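Local coordinates for R.Pab1 family restriction endonuclease (Campylobacter coli, PDB 7CFA), which acts as a restriction DNA glycosylase, probably excising adenine from a specific sequence in double-stranded DNA, at residues 82-92 with 203-212; 110-118 with 157-168. The protein carries 2 engineered substitutions. All blocks are in the same frame, centred on the assembly; numbering follows the deposited sequence.

Interaction 1. Residues 82-92 with 203-212; sequences IIFQFFKHNII and ISRNNINIFL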
loop_
_atom_site.group_PDB
_atom_site.type_symbol
_atom_site.label_atom_id
_atom_site.label_comp_id
_atom_site.label_asym_id
_atom_site.label_seq_id
_atom_site.Cartn_x
_atom_site.Cartn_y
_atom_site.Cartn_z
ATOM N N ILE A 82 24.060 13.197 -6.890
ATOM C CA ILE A 82 24.887 13.497 -5.724
ATOM C C ILE A 82 26.256 12.847 -5.869
ATOM O O ILE A 82 27.293 13.482 -5.646
ATOM C CB ILE A 82 24.180 13.044 -4.434
ATOM C CG1 ILE A 82 22.947 13.908 -4.169
ATOM C CG2 ILE A 82 25.137 13.097 -3.252
ATOM C CD1 ILE A 82 21.976 13.296 -3.179
ATOM N N ILE A 83 26.277 11.571 -6.259
ATOM C CA ILE A 83 27.540 10.864 -6.429
ATOM C C ILE A 83 28.350 11.465 -7.569
ATOM O O ILE A 83 29.582 11.538 -7.492
ATOM C CB ILE A 83 27.269 9.363 -6.637
ATOM C CG1 ILE A 83 26.639 8.769 -5.374
ATOM C CG2 ILE A 83 28.548 8.619 -7.002
ATOM C CD1 ILE A 83 26.292 7.304 -5.484
ATOM N N PHE A 84 27.681 11.925 -8.629
ATOM C CA PHE A 84 28.390 12.530 -9.752
ATOM C C PHE A 84 29.112 13.803 -9.328
ATOM O O PHE A 84 30.271 14.024 -9.697
ATOM C CB PHE A 84 27.412 12.821 -10.890
ATOM C CG PHE A 84 28.022 13.584 -12.034
ATOM C CD1 PHE A 84 28.734 12.926 -13.022
ATOM C CD2 PHE A 84 27.879 14.960 -12.122
ATOM C CE1 PHE A 84 29.295 13.626 -14.075
ATOM C CE2 PHE A 84 28.439 15.665 -13.171
ATOM C CZ PHE A 84 29.148 14.997 -14.150
ATOM N N GLN A 85 28.437 14.660 -8.557
ATOM C CA GLN A 85 29.039 15.933 -8.170
ATOM C C GLN A 85 30.214 15.730 -7.222
ATOM O O GLN A 85 31.226 16.433 -7.321
ATOM C CB GLN A 85 27.987 16.845 -7.536
ATOM C CG GLN A 85 26.885 17.283 -8.488
ATOM C CD GLN A 85 25.950 18.306 -7.870
ATOM O OE1 GLN A 85 26.392 19.267 -7.237
ATOM N NE2 GLN A 85 24.650 18.102 -8.047
ATOM N N PHE A 86 30.103 14.776 -6.294
ATOM C CA PHE A 86 31.208 14.524 -5.376
ATOM C C PHE A 86 32.365 13.817 -6.069
ATOM O O PHE A 86 33.517 13.962 -5.648
ATOM C CB PHE A 86 30.724 13.724 -4.171
ATOM C CG PHE A 86 30.107 14.574 -3.104
ATOM C CD1 PHE A 86 30.871 15.035 -2.043
ATOM C CD2 PHE A 86 28.772 14.935 -3.173
ATOM C CE1 PHE A 86 30.311 15.828 -1.061
ATOM C CE2 PHE A 86 28.205 15.729 -2.194
ATOM C CZ PHE A 86 28.978 16.176 -1.136
ATOM N N PHE A 87 32.082 13.051 -7.125
ATOM C CA PHE A 87 33.159 12.537 -7.959
ATOM C C PHE A 87 33.746 13.630 -8.841
ATOM O O PHE A 87 34.950 13.617 -9.120
ATOM C CB PHE A 87 32.661 11.376 -8.821
ATOM C CG PHE A 87 33.739 10.734 -9.644
ATOM C CD1 PHE A 87 34.580 9.785 -9.087
ATOM C CD2 PHE A 87 33.920 11.084 -10.974
ATOM C CE1 PHE A 87 35.576 9.194 -9.837
ATOM C CE2 PHE A 87 34.914 10.497 -11.731
ATOM C CZ PHE A 87 35.743 9.550 -11.164
ATOM N N LYS A 88 32.913 14.577 -9.280
ATOM C CA LYS A 88 33.399 15.687 -10.092
ATOM C C LYS A 88 34.346 16.576 -9.298
ATOM O O LYS A 88 35.333 17.085 -9.843
ATOM C CB LYS A 88 32.215 16.497 -10.621
ATOM C CG LYS A 88 32.600 17.779 -11.342
ATOM C CD LYS A 88 31.369 18.576 -11.747
ATOM C CE LYS A 88 31.759 19.887 -12.413
ATOM N NZ LYS A 88 30.569 20.702 -12.778
ATOM N N HIS A 89 34.064 16.769 -8.010
ATOM C CA HIS A 89 34.885 17.593 -7.136
ATOM C C HIS A 89 35.960 16.790 -6.409
ATOM O O HIS A 89 36.487 17.256 -5.393
ATOM C CB HIS A 89 33.997 18.337 -6.137
ATOM C CG HIS A 89 33.153 19.403 -6.763
ATOM N ND1 HIS A 89 31.980 19.129 -7.433
ATOM C CD2 HIS A 89 33.321 20.745 -6.833
ATOM C CE1 HIS A 89 31.457 20.256 -7.882
ATOM N NE2 HIS A 89 32.251 21.251 -7.532
ATOM N N ASN A 90 36.280 15.591 -6.902
ATOM C CA ASN A 90 37.435 14.808 -6.450
ATOM C C ASN A 90 37.345 14.411 -4.980
ATOM O O ASN A 90 38.362 14.313 -4.293
ATOM C CB ASN A 90 38.746 15.556 -6.701
ATOM C CG ASN A 90 39.182 15.506 -8.149
ATOM O OD1 ASN A 90 39.162 14.451 -8.783
ATOM N ND2 ASN A 90 39.584 16.653 -8.682
ATOM N N ILE A 91 36.144 14.170 -4.469
ATOM C CA ILE A 91 35.980 13.657 -3.116
ATOM C C ILE A 91 35.819 12.142 -3.109
ATOM O O ILE A 91 36.400 11.460 -2.264
ATOM C CB ILE A 91 34.792 14.352 -2.417
ATOM C CG1 ILE A 91 35.092 15.840 -2.212
ATOM C CG2 ILE A 91 34.474 13.682 -1.085
ATOM C CD1 ILE A 91 34.076 16.556 -1.351
ATOM N N ILE A 92 35.065 11.605 -4.057
ATOM C CA ILE A 92 34.886 10.168 -4.195
ATOM C C ILE A 92 36.039 9.603 -5.010
ATOM O O ILE A 92 36.303 10.058 -6.127
ATOM C CB ILE A 92 33.535 9.852 -4.856
ATOM C CG1 ILE A 92 32.378 10.299 -3.959
ATOM C CG2 ILE A 92 33.436 8.372 -5.195
ATOM C CD1 ILE A 92 31.013 9.990 -4.533
ATOM N N ILE A 203 25.302 17.301 2.817
ATOM C CA ILE A 203 26.074 16.188 2.279
ATOM C C ILE A 203 27.491 16.681 2.035
ATOM O O ILE A 203 27.692 17.686 1.344
ATOM C CB ILE A 203 25.451 15.645 0.981
ATOM C CG1 ILE A 203 23.968 15.337 1.191
ATOM C CG2 ILE A 203 26.203 14.409 0.509
ATOM C CD1 ILE A 203 23.239 14.970 -0.084
ATOM N N SER A 204 28.471 15.983 2.601
ATOM C CA SER A 204 29.862 16.394 2.473
ATOM C C SER A 204 30.743 15.152 2.523
ATOM O O SER A 204 30.254 14.019 2.514
ATOM C CB SER A 204 30.238 17.398 3.570
ATOM O OG SER A 204 30.290 16.767 4.837
ATOM N N ARG A 205 32.058 15.377 2.585
ATOM C CA ARG A 205 33.014 14.281 2.680
ATOM C C ARG A 205 32.786 13.414 3.912
ATOM O O ARG A 205 33.185 12.243 3.912
ATOM C CB ARG A 205 34.438 14.838 2.696
ATOM C CG ARG A 205 34.702 15.798 3.847
ATOM C CD ARG A 205 36.131 16.309 3.834
ATOM N NE ARG A 205 36.370 17.274 4.902
ATOM C CZ ARG A 205 37.540 17.862 5.127
ATOM N NH1 ARG A 205 38.583 17.581 4.358
ATOM N NH2 ARG A 205 37.670 18.729 6.122
ATOM N N ASN A 206 32.157 13.954 4.955
ATOM C CA ASN A 206 31.952 13.208 6.190
ATOM C C ASN A 206 30.825 12.190 6.098
ATOM O O ASN A 206 30.739 11.313 6.964
ATOM C CB ASN A 206 31.674 14.171 7.347
ATOM C CG ASN A 206 32.829 15.117 7.608
ATOM O OD1 ASN A 206 33.992 14.769 7.406
ATOM N ND2 ASN A 206 32.511 16.323 8.062
ATOM N N ASN A 207 29.962 12.276 5.082
ATOM C CA ASN A 207 28.851 11.337 4.982
ATOM C C ASN A 207 28.571 10.903 3.546
ATOM O O ASN A 207 27.500 10.343 3.279
ATOM C CB ASN A 207 27.574 11.933 5.599
ATOM C CG ASN A 207 27.133 13.225 4.923
ATOM O OD1 ASN A 207 27.603 13.575 3.839
ATOM N ND2 ASN A 207 26.214 13.938 5.565
ATOM N N ILE A 208 29.496 11.147 2.615
ATOM C CA ILE A 208 29.240 10.801 1.220
ATOM C C ILE A 208 29.194 9.290 1.031
ATOM O O ILE A 208 28.462 8.788 0.168
ATOM C CB ILE A 208 30.290 11.458 0.300
ATOM C CG1 ILE A 208 29.984 11.165 -1.171
ATOM C CG2 ILE A 208 31.696 10.993 0.658
ATOM C CD1 ILE A 208 28.605 11.615 -1.613
ATOM N N ASN A 209 29.946 8.534 1.836
ATOM C CA ASN A 209 29.968 7.084 1.678
ATOM C C ASN A 209 28.623 6.442 1.995
ATOM O O ASN A 209 28.379 5.307 1.573
ATOM C CB ASN A 209 31.062 6.470 2.550
ATOM C CG ASN A 209 32.431 6.563 1.908
ATOM O OD1 ASN A 209 32.823 5.695 1.128
ATOM N ND2 ASN A 209 33.163 7.624 2.225
ATOM N N ILE A 210 27.752 7.140 2.728
ATOM C CA ILE A 210 26.385 6.662 2.909
ATOM C C ILE A 210 25.682 6.551 1.563
ATOM O O ILE A 210 24.994 5.565 1.280
ATOM C CB ILE A 210 25.622 7.593 3.868
ATOM C CG1 ILE A 210 26.236 7.524 5.266
ATOM C CG2 ILE A 210 24.140 7.237 3.896
ATOM C CD1 ILE A 210 25.666 8.530 6.223
ATOM N N PHE A 211 25.855 7.557 0.707
ATOM C CA PHE A 211 25.214 7.524 -0.602
ATOM C C PHE A 211 25.885 6.519 -1.528
ATOM O O PHE A 211 25.220 5.946 -2.400
ATOM C CB PHE A 211 25.201 8.934 -1.201
ATOM C CG PHE A 211 24.444 9.926 -0.359
ATOM C CD1 PHE A 211 25.076 10.593 0.681
ATOM C CD2 PHE A 211 23.099 10.167 -0.585
ATOM C CE1 PHE A 211 24.382 11.490 1.471
ATOM C CE2 PHE A 211 22.401 11.067 0.202
ATOM C CZ PHE A 211 23.044 11.726 1.230
ATOM N N LEU A 212 27.186 6.273 -1.345
ATOM C CA LEU A 212 27.853 5.228 -2.119
ATOM C C LEU A 212 27.349 3.844 -1.732
ATOM O O LEU A 212 27.118 2.996 -2.603
ATOM C CB LEU A 212 29.367 5.312 -1.932
ATOM C CG LEU A 212 30.088 6.435 -2.680
ATOM C CD1 LEU A 212 31.552 6.485 -2.278
ATOM C CD2 LEU A 212 29.951 6.244 -4.183
#
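F86 projects from the last turn of helix 79-88 into the hollow formed where the chain leaves I203 and turns into helix 208-219. The outer end of its ring enters deepest: CZ meets the carbonyl O of I203 at 3.2 Å, close to the ring plane, while CE1 lies 3.6 Å from CA of S204. I208 covers one face. Its CG1 is anti to the backbone N (chi1 -177°) and the chain bends at chi2, which carries CD1 over the ring, 3.9 Å from the centroid, in a CH-pi contact displaced toward the rim.

The same isoleucine also meets I92. I208 CG1 lies against CD1 of I92, 3.7 Å away, the two side chains crossing at about a right angle. L212 CD2 caps the pair I83 CG2 and I92 CD1, at 3.9 Å from each. At the far end, I82 sends CD1 toward I203 CD1 (3.7 Å) and CE2 of F211, and its CG2 lies over a face of the F211 ring. At the more exposed margin, I91 rests CG2 on CB of R205.

No hydrogen bond crosses this interface. A Schellman motif with N90 at C-prime ends the first helix and turns I91 and I92 back toward I208. Within 203-212, S204 N donates to N207 OD1 (2.8 Å) just ahead of the second helix, and N207 ND2 turns to E202 O.

The axes of 82-88 and 208-212 approach to 10.3 Å, with 128° between their directions, an obliquely antiparallel helix-helix packing. It continues onto the end of strand 198-203 and joins the helices to strands 8-13 and 198-203, where I203 pairs with I8.

Interaction 2. Residues 110-118 with 157-168; sequences LIEDKMKIN and IKEKQRAIGVQG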
loop_
_atom_site.group_PDB
_atom_site.type_symbol
_atom_site.label_atom_id
_atom_site.label_comp_id
_atom_site.label_asym_id
_atom_site.label_seq_id
_atom_site.Cartn_x
_atom_site.Cartn_y
_atom_site.Cartn_z
ATOM N N LEU A 110 20.091 -11.476 -5.761
ATOM C CA LEU A 110 19.276 -10.286 -5.938
ATOM C C LEU A 110 18.135 -10.272 -4.928
ATOM O O LEU A 110 17.576 -11.317 -4.581
ATOM C CB LEU A 110 18.714 -10.208 -7.360
ATOM C CG LEU A 110 19.759 -10.064 -8.462
ATOM C CD1 LEU A 110 19.095 -10.123 -9.828
ATOM C CD2 LEU A 110 20.541 -8.769 -8.293
ATOM N N ILE A 111 17.793 -9.066 -4.470
ATOM C CA ILE A 111 16.788 -8.915 -3.422
ATOM C C ILE A 111 15.424 -9.406 -3.899
ATOM O O ILE A 111 14.723 -10.131 -3.185
ATOM C CB ILE A 111 16.735 -7.449 -2.954
ATOM C CG1 ILE A 111 17.991 -7.109 -2.153
ATOM C CG2 ILE A 111 15.468 -7.173 -2.149
ATOM C CD1 ILE A 111 18.044 -5.679 -1.672
ATOM N N GLU A 112 15.022 -9.018 -5.112
ATOM C CA GLU A 112 13.714 -9.424 -5.618
ATOM C C GLU A 112 13.633 -10.915 -5.917
ATOM O O GLU A 112 12.527 -11.427 -6.117
ATOM C CB GLU A 112 13.358 -8.610 -6.864
ATOM C CG GLU A 112 13.098 -7.141 -6.560
ATOM C CD GLU A 112 12.755 -6.325 -7.791
ATOM O OE1 GLU A 112 12.680 -6.905 -8.896
ATOM O OE2 GLU A 112 12.560 -5.099 -7.651
ATOM N N ASP A 113 14.764 -11.621 -5.949
ATOM C CA ASP A 113 14.753 -13.071 -6.089
ATOM C C ASP A 113 14.809 -13.798 -4.752
ATOM O O ASP A 113 14.321 -14.929 -4.660
ATOM C CB ASP A 113 15.927 -13.532 -6.965
ATOM C CG ASP A 113 15.807 -13.053 -8.400
ATOM O OD1 ASP A 113 14.668 -12.960 -8.904
ATOM O OD2 ASP A 113 16.852 -12.769 -9.023
ATOM N N LYS A 114 15.376 -13.175 -3.719
ATOM C CA LYS A 114 15.489 -13.795 -2.404
ATOM C C LYS A 114 14.367 -13.408 -1.453
ATOM O O LYS A 114 14.057 -14.177 -0.538
ATOM C CB LYS A 114 16.831 -13.431 -1.757
ATOM C CG LYS A 114 18.051 -13.835 -2.569
ATOM C CD LYS A 114 18.067 -15.330 -2.847
ATOM C CE LYS A 114 19.280 -15.724 -3.677
ATOM N NZ LYS A 114 19.310 -17.186 -3.972
ATOM N N MET A 115 13.758 -12.239 -1.630
ATOM C CA MET A 115 12.684 -11.815 -0.743
ATOM C C MET A 115 11.358 -12.380 -1.233
ATOM O O MET A 115 11.027 -12.278 -2.419
ATOM C CB MET A 115 12.628 -10.291 -0.659
ATOM C CG MET A 115 13.853 -9.669 -0.000
ATOM S SD MET A 115 14.139 -10.262 1.686
ATOM C CE MET A 115 15.543 -11.345 1.451
ATOM N N LYS A 116 10.606 -12.986 -0.321
ATOM C CA LYS A 116 9.382 -13.691 -0.659
ATOM C C LYS A 116 8.208 -13.108 0.111
ATOM O O LYS A 116 8.309 -12.843 1.313
ATOM C CB LYS A 116 9.504 -15.190 -0.354
ATOM C CG LYS A 116 10.660 -15.884 -1.066
ATOM C CD LYS A 116 10.471 -15.887 -2.579
ATOM C CE LYS A 116 11.673 -16.505 -3.279
ATOM N NZ LYS A 116 11.644 -16.292 -4.753
ATOM N N ILE A 117 7.103 -12.903 -0.594
ATOM C CA ILE A 117 5.827 -12.588 0.031
ATOM C C ILE A 117 5.115 -13.901 0.325
ATOM O O ILE A 117 4.961 -14.747 -0.565
ATOM C CB ILE A 117 4.980 -11.677 -0.872
ATOM C CG1 ILE A 117 5.675 -10.323 -1.047
ATOM C CG2 ILE A 117 3.581 -11.498 -0.301
ATOM C CD1 ILE A 117 4.928 -9.355 -1.939
ATOM N N ASN A 118 4.697 -14.082 1.574
ATOM C CA ASN A 118 4.149 -15.342 2.050
ATOM C C ASN A 118 2.643 -15.238 2.241
ATOM O O ASN A 118 2.133 -14.210 2.698
ATOM C CB ASN A 118 4.792 -15.757 3.376
ATOM C CG ASN A 118 6.247 -16.137 3.227
ATOM O OD1 ASN A 118 6.642 -16.760 2.244
ATOM N ND2 ASN A 118 7.057 -15.771 4.213
ATOM N N ILE A 157 8.957 -4.640 0.275
ATOM C CA ILE A 157 8.738 -5.632 -0.771
ATOM C C ILE A 157 7.239 -5.758 -1.011
ATOM O O ILE A 157 6.483 -6.109 -0.097
ATOM C CB ILE A 157 9.353 -6.987 -0.394
ATOM C CG1 ILE A 157 10.846 -6.836 -0.091
ATOM C CG2 ILE A 157 9.134 -7.999 -1.507
ATOM C CD1 ILE A 157 11.661 -6.325 -1.259
ATOM N N LYS A 158 6.807 -5.478 -2.239
ATOM C CA LYS A 158 5.411 -5.600 -2.638
ATOM C C LYS A 158 5.321 -6.425 -3.916
ATOM O O LYS A 158 6.331 -6.740 -4.551
ATOM C CB LYS A 158 4.761 -4.225 -2.843
ATOM C CG LYS A 158 4.604 -3.405 -1.570
ATOM C CD LYS A 158 3.609 -4.039 -0.608
ATOM C CE LYS A 158 3.447 -3.195 0.647
ATOM N NZ LYS A 158 2.453 -3.769 1.596
ATOM N N GLU A 159 4.092 -6.776 -4.291
ATOM C CA GLU A 159 3.879 -7.557 -5.503
ATOM C C GLU A 159 4.132 -6.705 -6.740
ATOM O O GLU A 159 3.845 -5.505 -6.756
ATOM C CB GLU A 159 2.452 -8.109 -5.551
ATOM C CG GLU A 159 2.030 -8.923 -4.339
ATOM C CD GLU A 159 1.385 -8.072 -3.262
ATOM O OE1 GLU A 159 1.539 -6.834 -3.313
ATOM O OE2 GLU A 159 0.721 -8.642 -2.371
ATOM N N LYS A 160 4.676 -7.332 -7.780
ATOM C CA LYS A 160 4.813 -6.653 -9.061
ATOM C C LYS A 160 3.437 -6.429 -9.673
ATOM O O LYS A 160 2.619 -7.352 -9.742
ATOM C CB LYS A 160 5.685 -7.466 -10.014
ATOM C CG LYS A 160 7.163 -7.468 -9.682
ATOM C CD LYS A 160 7.954 -8.101 -10.815
ATOM C CE LYS A 160 9.439 -8.159 -10.503
ATOM N NZ LYS A 160 10.002 -6.805 -10.240
ATOM N N GLN A 161 3.177 -5.201 -10.113
ATOM C CA GLN A 161 1.892 -4.865 -10.709
ATOM C C GLN A 161 1.836 -5.407 -12.128
ATOM O O GLN A 161 2.692 -5.079 -12.956
ATOM C CB GLN A 161 1.672 -3.355 -10.701
ATOM C CG GLN A 161 1.616 -2.755 -9.314
ATOM C CD GLN A 161 0.476 -3.311 -8.487
ATOM O OE1 GLN A 161 -0.667 -3.373 -8.942
ATOM N NE2 GLN A 161 0.781 -3.721 -7.262
ATOM N N ARG A 162 0.833 -6.244 -12.403
ATOM C CA ARG A 162 0.636 -6.828 -13.730
ATOM C C ARG A 162 1.837 -7.666 -14.159
ATOM O O ARG A 162 2.195 -7.711 -15.337
ATOM C CB ARG A 162 0.338 -5.747 -14.769
ATOM C CG ARG A 162 -0.922 -4.955 -14.488
ATOM C CD ARG A 162 -1.147 -3.900 -15.553
ATOM N NE ARG A 162 -1.294 -4.501 -16.874
ATOM C CZ ARG A 162 -2.462 -4.819 -17.420
ATOM N NH1 ARG A 162 -3.591 -4.587 -16.762
ATOM N NH2 ARG A 162 -2.500 -5.368 -18.626
ATOM N N ALA A 163 2.465 -8.336 -13.195
ATOM C CA ALA A 163 3.650 -9.135 -13.475
ATOM C C ALA A 163 3.803 -10.199 -12.400
ATOM O O ALA A 163 3.089 -10.206 -11.394
ATOM C CB ALA A 163 4.910 -8.267 -13.556
ATOM N N ILE A 164 4.766 -11.089 -12.623
ATOM C CA ILE A 164 5.096 -12.173 -11.704
ATOM C C ILE A 164 6.333 -11.773 -10.916
ATOM O O ILE A 164 7.309 -11.276 -11.491
ATOM C CB ILE A 164 5.332 -13.489 -12.468
ATOM C CG1 ILE A 164 4.023 -13.984 -13.082
ATOM C CG2 ILE A 164 5.934 -14.547 -11.558
ATOM C CD1 ILE A 164 2.980 -14.339 -12.056
ATOM N N GLY A 165 6.301 -11.989 -9.610
ATOM C CA GLY A 165 7.423 -11.682 -8.755
ATOM C C GLY A 165 7.115 -10.571 -7.774
ATOM O O GLY A 165 5.962 -10.187 -7.555
ATOM N N VAL A 166 8.178 -10.044 -7.169
ATOM C CA VAL A 166 8.068 -8.990 -6.173
ATOM C C VAL A 166 8.966 -7.831 -6.578
ATOM O O VAL A 166 9.895 -7.978 -7.374
ATOM C CB VAL A 166 8.432 -9.483 -4.758
ATOM C CG1 VAL A 166 7.504 -10.608 -4.335
ATOM C CG2 VAL A 166 9.884 -9.932 -4.712
ATOM N N GLN A 167 8.672 -6.662 -6.014
ATOM C CA GLN A 167 9.433 -5.451 -6.273
ATOM C C GLN A 167 9.802 -4.788 -4.953
ATOM O O GLN A 167 9.049 -4.866 -3.974
ATOM C CB GLN A 167 8.648 -4.464 -7.146
ATOM C CG GLN A 167 7.310 -4.047 -6.556
ATOM C CD GLN A 167 6.629 -2.959 -7.364
ATOM O OE1 GLN A 167 7.289 -2.121 -7.978
ATOM N NE2 GLN A 167 5.301 -2.970 -7.369
ATOM N N GLY A 168 10.949 -4.134 -4.940
ATOM C CA GLY A 168 11.447 -3.438 -3.764
ATOM C C GLY A 168 11.403 -1.932 -3.963
ATOM O O GLY A 168 11.779 -1.425 -5.022
#
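I117 lays its side chain across the turn end of the hairpin formed by strands 152-159 and 166-175, sliding past V166 in the opposite direction. Its CD1 lies 3.7 Å from V166 CG1 and also covers the backbone from K158 C to E159 N, while CG1 faces CG2 of I157. The other branch of I157 meets the short helix 111-114 and the residue after it: CG1 lies 3.9 Å from M115 CB, the side chains crossing at about a right angle, and CD1 reaches CG2 of I111. V166 turns CG1 to I117 and sets CG2 against the carbonyl oxygens of E112 and M115. V137 and Y139 of strand 130-145 add to the apolar surroundings of I117, and I111 also packs on V127 of the second subunit.

Outward from this centre, E112 runs with its chain extended beyond CG (chi2 180°) alongside the backbone of strand 166-175, and each carboxylate oxygen takes a different partner. OE2 accepts the backbone N-H of G168 at 3.3 Å, on the anti side and tilted out of the carboxylate plane. OE1 forms a salt bridge with K160 NZ, 3.0 Å away, the ammonium approaching from 52° out of that plane. The same NZ makes a weak bond to V166 O at 3.1 Å; bridging both acceptors, it probably offsets the closeness of V166 O to E112 OE1, which are 3.4 Å apart. E159, partly exposed, gives CG to I117 CD1 while its OE2 bonds to Y139 OH.

The chemistry is thus divided: isoleucine, valine and methionine carbons supply the packing, while the two-handed grip on E112 ties the helix to both the strand and the turn that begins at K160, and the lysine charge would be expected to stabilise its carboxylate.

Overall arrangement
From the N terminus the chain first builds most of one half of the sheet, then enters helix 79-88, which opens the loop of interaction 1. Helix 94-106 follows, and residues 110-118 begin the second, smaller loop, which runs through strands 118-127 and 130-145 before the hairpin at 157-168 closes it. The chain then passes strand 198-203 and reaches helix 208-219, closing interaction 1; interaction 2 is therefore nested within it. Their centres lie 31 Å apart, on opposite sides of the chain's centre. One contact joins helices to each other beside strand 198-203, whereas the other fastens a helical turn to the sheet near the second subunit.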